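Local structure of guanine nucleotide exchange factor p115rhogef (Homo sapiens, 1IAP) at residues R117-L121 with M122-P126; L157-L160 with E161-Q164. The protein probably promotes nucleotide exchange on Rho GTPases and, through its N-terminal RGS-type domain, probably engages heterotrimeric G-protein alpha subunits. All blocks are in the same frame, centred on the assembly; numbering follows the deposited sequence.

Contact 1: R117-L121 with M122-P126; sequences RSKRL and MGMTP
S118 meets M122 where helix 106-121 runs out, S118 O lying 3.5 Å from M122 CE, the terminal methyl of a chain that folds back along the last turn. The amide of M122 is shared weakly between the carbonyls of S118 and K119. K119 carries more of the contact. Its O accepts a short bond from M124 N, 2.7 Å, with the donor above the carbonyl plane, and its CB lies 3.9 Å from M124 CB. Farther along the lysine chain, CD passes the methyl CE of M122 at 4.0 Å, while NZ turns back to a salt bridge with D115. One residue on, R120 O accepts G123 N at 3.0 Å. These two returning bonds and the positive phi of G123, 75°, make a textbook Schellman motif, a turn that glycine adopts easily. R120 also meets the buried T125 side chain: OG1, placed between the backbone N and carbonyl carbon (chi1 54°), sits 3.3 Å from R120 CA, and CG2 lies 3.7 Å from K119 CB. The extended arginine chain (chi1 -173°) then reaches a salt bridge with E128. With an alanine in place of T125, OG1 and CG2 are gone, and a gap would probably open beside K119 CB and R120 CA. The chemistry is thus divided: main-chain bonds reverse the chain, aliphatic carbons and the threonine pack the turn, and the lysine and arginine each spend their charge on an acidic partner, D115 and E128.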
ATOM      1  N   ARG A 117      14.498   3.586   5.793  1.00 20.55           N
ATOM      2  CA  ARG A 117      15.892   3.347   5.413  1.00 22.17           C
ATOM      3  C   ARG A 117      16.882   3.672   6.530  1.00 25.25           C
ATOM      4  O   ARG A 117      17.834   2.923   6.758  1.00 21.23           O
ATOM      5  CB  ARG A 117      16.254   4.126   4.150  1.00 23.44           C
ATOM      6  CG  ARG A 117      15.507   3.672   2.918  1.00 24.31           C
ATOM      7  CD  ARG A 117      16.137   4.233   1.652  1.00 36.22           C
ATOM      8  NE  ARG A 117      16.144   5.693   1.626  1.00 35.29           N
ATOM      9  CZ  ARG A 117      15.197   6.442   1.068  1.00 33.76           C
ATOM     10  NH1 ARG A 117      14.147   5.877   0.481  1.00 24.26           N
ATOM     11  NH2 ARG A 117      15.302   7.762   1.094  1.00 30.03           N
ATOM     12  N   SER A 118      16.646   4.779   7.234  1.00 23.62           N
ATOM     13  CA  SER A 118      17.523   5.183   8.332  1.00 28.16           C
ATOM     14  C   SER A 118      17.430   4.210   9.502  1.00 23.62           C
ATOM     15  O   SER A 118      18.449   3.760  10.025  1.00 26.70           O
ATOM     16  CB  SER A 118      17.184   6.597   8.805  1.00 33.11           C
ATOM     17  OG  SER A 118      17.506   7.546   7.808  1.00 45.44           O
ATOM     18  N   LYS A 119      16.204   3.869   9.890  1.00 22.67           N
ATOM     19  CA  LYS A 119      15.978   2.947  10.999  1.00 26.21           C
ATOM     20  C   LYS A 119      16.538   1.561  10.677  1.00 21.98           C
ATOM     21  O   LYS A 119      17.072   0.883  11.553  1.00 26.69           O
ATOM     22  CB  LYS A 119      14.483   2.845  11.316  1.00 28.18           C
ATOM     23  CG  LYS A 119      13.832   4.149  11.760  1.00 33.73           C
ATOM     24  CD  LYS A 119      14.231   4.544  13.176  1.00 37.81           C
ATOM     25  CE  LYS A 119      13.507   5.811  13.624  1.00 35.16           C
ATOM     26  NZ  LYS A 119      12.022   5.658  13.588  1.00 51.58           N
ATOM     27  N   ARG A 120      16.455   1.171   9.407  1.00 20.09           N
ATOM     28  CA  ARG A 120      16.946  -0.140   8.966  1.00 24.27           C
ATOM     29  C   ARG A 120      18.453  -0.278   9.167  1.00 30.12           C
ATOM     30  O   ARG A 120      18.947  -1.347   9.546  1.00 31.16           O
ATOM     31  CB  ARG A 120      16.602  -0.375   7.495  1.00 21.07           C
ATOM     32  CG  ARG A 120      16.932  -1.777   7.019  1.00 21.47           C
ATOM     33  CD  ARG A 120      16.692  -1.945   5.527  1.00 20.47           C
ATOM     34  NE  ARG A 120      16.889  -3.339   5.146  1.00 19.46           N
ATOM     35  CZ  ARG A 120      17.255  -3.757   3.941  1.00 20.32           C
ATOM     36  NH1 ARG A 120      17.470  -2.886   2.962  1.00 23.51           N
ATOM     37  NH2 ARG A 120      17.421  -5.053   3.723  1.00 28.82           N
ATOM     38  N   LEU A 121      19.178   0.804   8.898  1.00 28.86           N
ATOM     39  CA  LEU A 121      20.630   0.816   9.061  1.00 35.57           C
ATOM     40  C   LEU A 121      21.006   0.617  10.526  1.00 35.09           C
ATOM     41  O   LEU A 121      22.051   0.048  10.835  1.00 35.04           O
ATOM     42  CB  LEU A 121      21.209   2.138   8.553  1.00 39.70           C
ATOM     43  CG  LEU A 121      21.039   2.412   7.059  1.00 42.07           C
ATOM     44  CD1 LEU A 121      21.519   3.820   6.732  1.00 41.47           C
ATOM     45  CD2 LEU A 121      21.804   1.371   6.251  1.00 41.13           C
ATOM     46  N   MET A 122      20.129   1.066  11.418  1.00 32.67           N
ATOM     47  CA  MET A 122      20.345   0.953  12.855  1.00 37.27           C
ATOM     48  C   MET A 122      19.755  -0.331  13.439  1.00 31.85           C
ATOM     49  O   MET A 122      19.826  -0.552  14.649  1.00 33.36           O
ATOM     50  CB  MET A 122      19.731   2.160  13.571  1.00 39.31           C
ATOM     51  CG  MET A 122      20.279   3.506  13.129  1.00 50.98           C
ATOM     52  SD  MET A 122      19.596   4.870  14.099  1.00 61.15           S
ATOM     53  CE  MET A 122      18.175   5.315  13.119  1.00 55.35           C
ATOM     54  N   GLY A 123      19.165  -1.162  12.582  1.00 31.34           N
ATOM     55  CA  GLY A 123      18.560  -2.407  13.033  1.00 29.60           C
ATOM     56  C   GLY A 123      17.239  -2.164  13.741  1.00 34.71           C
ATOM     57  O   GLY A 123      16.802  -2.967  14.567  1.00 32.06           O
ATOM     58  N   MET A 124      16.591  -1.054  13.404  1.00 26.71           N
ATOM     59  CA  MET A 124      15.325  -0.693  14.024  1.00 27.81           C
ATOM     60  C   MET A 124      14.092  -0.936  13.154  1.00 22.46           C
ATOM     61  O   MET A 124      13.063  -0.290  13.332  1.00 19.68           O
ATOM     62  CB  MET A 124      15.380   0.757  14.519  1.00 23.30           C
ATOM     63  CG  MET A 124      16.352   0.957  15.673  1.00 41.18           C
ATOM     64  SD  MET A 124      16.665   2.689  16.065  1.00 52.80           S
ATOM     65  CE  MET A 124      15.265   3.052  17.131  1.00 52.80           C
ATOM     66  N   THR A 125      14.197  -1.876  12.216  1.00 21.20           N
ATOM     67  CA  THR A 125      13.069  -2.221  11.356  1.00 17.04           C
ATOM     68  C   THR A 125      12.789  -3.714  11.462  1.00 19.52           C
ATOM     69  O   THR A 125      13.710  -4.522  11.630  1.00 18.90           O
ATOM     70  CB  THR A 125      13.298  -1.828   9.880  1.00 17.39           C
ATOM     71  OG1 THR A 125      14.525  -2.394   9.406  1.00 21.98           O
ATOM     72  CG2 THR A 125      13.334  -0.307   9.741  1.00 17.72           C
ATOM     73  N   PRO A 126      11.508  -4.095  11.389  1.00 15.32           N
ATOM     74  CA  PRO A 126      11.085  -5.494  11.485  1.00 17.12           C
ATOM     75  C   PRO A 126      11.450  -6.388  10.314  1.00 17.53           C
ATOM     76  O   PRO A 126      11.644  -5.925   9.187  1.00 16.98           O
ATOM     77  CB  PRO A 126       9.567  -5.374  11.626  1.00 16.54           C
ATOM     78  CG  PRO A 126       9.255  -4.149  10.803  1.00 16.58           C
ATOM     79  CD  PRO A 126      10.338  -3.203  11.260  1.00 13.59           C
TER

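Contact 2: L157-L160 with E161-Q164; sequences LMHL and EEMQ
H159 and M163, one helical turn apart, cross at a slant, and the nearest approach of their side chains is 3.8 Å, from ring atom CE1 to CG of the methionine. The imidazole leaves the backbone with CG anti to N (chi1 -167°), whereas the M163 chain bends at chi2 (-60°), so CG is what it sets against the ring, and the sulfur turns farther off. SD stands 5.5 Å from the centroid of the H159 ring, 36° off the ring normal, an oblique Met-aromatic contact. E162 takes a different course. Its extended chain runs back over the preceding turn, where CG rests 3.2 Å from the carbonyl O of M158, and OE2 comes to 4.2 Å from M158 CG. The other carboxylate oxygen, OE1, is 5.2 Å from H159 NE2, too far for a direct bond, though the carboxylate might weakly favour a protonated ring. Beneath the side chains lie ordinary alpha-helical bonds: E161 N to L157 O, E162 N to M158 O and, as the last of the three, M163 N to H159 O at 3.1 Å. M163 is the first residue to leave helical geometry. In the fold this is the C-terminal end of helix 142-162: buried L157 and L160 pack on M19 of helix 15-28 and I181 of helix 171-187, Q164 NE2 bonds S174 OG, and H159 meets W127 edge-to-face.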
ATOM      1  N   LEU A 157       2.561 -11.374   6.565  1.00 15.51           N
ATOM      2  CA  LEU A 157       1.171 -10.908   6.570  1.00 20.20           C
ATOM      3  C   LEU A 157       0.388 -11.595   7.690  1.00 17.83           C
ATOM      4  O   LEU A 157      -0.394 -10.960   8.402  1.00 20.54           O
ATOM      5  CB  LEU A 157       0.502 -11.191   5.218  1.00 18.68           C
ATOM      6  CG  LEU A 157      -0.948 -10.697   5.050  1.00 18.86           C
ATOM      7  CD1 LEU A 157      -1.054  -9.232   5.437  1.00 18.44           C
ATOM      8  CD2 LEU A 157      -1.398 -10.899   3.609  1.00 26.57           C
ATOM      9  N   MET A 158       0.604 -12.898   7.840  1.00 23.23           N
ATOM     10  CA  MET A 158      -0.075 -13.663   8.875  1.00 23.11           C
ATOM     11  C   MET A 158       0.285 -13.089  10.239  1.00 20.71           C
ATOM     12  O   MET A 158      -0.578 -12.913  11.101  1.00 23.95           O
ATOM     13  CB  MET A 158       0.328 -15.137   8.795  1.00 24.82           C
ATOM     14  CG  MET A 158      -0.290 -16.013   9.877  1.00 42.24           C
ATOM     15  SD  MET A 158       0.197 -17.742   9.723  1.00 56.43           S
ATOM     16  CE  MET A 158      -1.023 -18.320   8.530  1.00 55.57           C
ATOM     17  N   HIS A 159       1.560 -12.752  10.405  1.00 18.13           N
ATOM     18  CA  HIS A 159       2.042 -12.190  11.655  1.00 18.00           C
ATOM     19  C   HIS A 159       1.443 -10.815  11.944  1.00 22.34           C
ATOM     20  O   HIS A 159       1.098 -10.518  13.087  1.00 25.47           O
ATOM     21  CB  HIS A 159       3.566 -12.103  11.646  1.00 22.32           C
ATOM     22  CG  HIS A 159       4.161 -11.824  12.990  1.00 25.01           C
ATOM     23  ND1 HIS A 159       4.284 -10.549  13.500  1.00 35.83           N
ATOM     24  CD2 HIS A 159       4.674 -12.655  13.926  1.00 30.72           C
ATOM     25  CE1 HIS A 159       4.849 -10.608  14.692  1.00 28.51           C
ATOM     26  NE2 HIS A 159       5.095 -11.875  14.974  1.00 36.95           N
ATOM     27  N   LEU A 160       1.308  -9.984  10.913  1.00 20.85           N
ATOM     28  CA  LEU A 160       0.748  -8.654  11.096  1.00 20.57           C
ATOM     29  C   LEU A 160      -0.713  -8.743  11.521  1.00 19.76           C
ATOM     30  O   LEU A 160      -1.160  -7.984  12.380  1.00 18.06           O
ATOM     31  CB  LEU A 160       0.894  -7.823   9.817  1.00 22.15           C
ATOM     32  CG  LEU A 160       0.390  -6.375   9.885  1.00 22.53           C
ATOM     33  CD1 LEU A 160       0.918  -5.669  11.135  1.00 32.77           C
ATOM     34  CD2 LEU A 160       0.812  -5.626   8.645  1.00 19.20           C
ATOM     35  N   GLU A 161      -1.442  -9.697  10.941  1.00 16.98           N
ATOM     36  CA  GLU A 161      -2.849  -9.886  11.278  1.00 23.36           C
ATOM     37  C   GLU A 161      -3.004 -10.326  12.732  1.00 27.07           C
ATOM     38  O   GLU A 161      -3.923  -9.885  13.439  1.00 21.03           O
ATOM     39  CB  GLU A 161      -3.497 -10.917  10.353  1.00 25.43           C
ATOM     40  CG  GLU A 161      -4.998 -11.045  10.577  1.00 41.00           C
ATOM     41  CD  GLU A 161      -5.662 -12.026   9.635  1.00 43.87           C
ATOM     42  OE1 GLU A 161      -5.317 -12.030   8.433  1.00 46.58           O
ATOM     43  OE2 GLU A 161      -6.541 -12.786  10.099  1.00 42.12           O
ATOM     44  N   GLU A 162      -2.098 -11.195  13.175  1.00 28.57           N
ATOM     45  CA  GLU A 162      -2.121 -11.683  14.547  1.00 24.47           C
ATOM     46  C   GLU A 162      -1.900 -10.517  15.504  1.00 28.31           C
ATOM     47  O   GLU A 162      -2.575 -10.418  16.528  1.00 35.01           O
ATOM     48  CB  GLU A 162      -1.054 -12.760  14.758  1.00 25.28           C
ATOM     49  CG  GLU A 162      -1.327 -14.036  13.976  1.00 27.39           C
ATOM     50  CD  GLU A 162      -0.298 -15.132  14.209  1.00 32.43           C
ATOM     51  OE1 GLU A 162       0.873 -14.824  14.535  1.00 30.02           O
ATOM     52  OE2 GLU A 162      -0.670 -16.314  14.052  1.00 27.59           O
ATOM     53  N   MET A 163      -0.975  -9.626  15.151  1.00 18.27           N
ATOM     54  CA  MET A 163      -0.667  -8.457  15.974  1.00 22.61           C
ATOM     55  C   MET A 163      -1.490  -7.236  15.558  1.00 22.44           C
ATOM     56  O   MET A 163      -1.092  -6.090  15.798  1.00 17.69           O
ATOM     57  CB  MET A 163       0.823  -8.122  15.886  1.00 27.26           C
ATOM     58  CG  MET A 163       1.744  -9.233  16.368  1.00 37.43           C
ATOM     59  SD  MET A 163       1.458  -9.688  18.095  1.00 39.30           S
ATOM     60  CE  MET A 163       0.499 -11.210  17.909  1.00 33.81           C
ATOM     61  N   GLN A 164      -2.643  -7.492  14.943  1.00 22.17           N
ATOM     62  CA  GLN A 164      -3.534  -6.435  14.464  1.00 27.98           C
ATOM     63  C   GLN A 164      -3.787  -5.313  15.468  1.00 26.05           C
ATOM     64  O   GLN A 164      -3.767  -4.138  15.107  1.00 20.69           O
ATOM     65  CB  GLN A 164      -4.874  -7.034  14.033  1.00 29.69           C
ATOM     66  CG  GLN A 164      -5.840  -6.021  13.457  1.00 27.39           C
ATOM     67  CD  GLN A 164      -7.212  -6.595  13.188  1.00 36.48           C
ATOM     68  OE1 GLN A 164      -7.351  -7.761  12.820  1.00 41.80           O
ATOM     69  NE2 GLN A 164      -8.238  -5.773  13.365  1.00 33.00           N
TER

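Overall arrangement
Both contacts illustrate how a helix ends in this all-helical RGS-type domain, and they do so differently: contact 1 closes helix 106-121 with a glycine-centred Schellman motif, contact 2 is the final turn of helix 142-162. They follow one another along the chain. Their centres are about 20 Å apart and their nearest atoms about 8 Å, so they do not touch. Two elements nonetheless relate them. Helix 15-28 is met by both, through H24 and Q23 at contact 1 and M19 at contact 2, and W127, directly after P126, meets H159 in a T-shaped (edge-to-face) contact. Contact 1 is the more peripheral, about 20 Å from the chain centre against about 16 Å for contact 2.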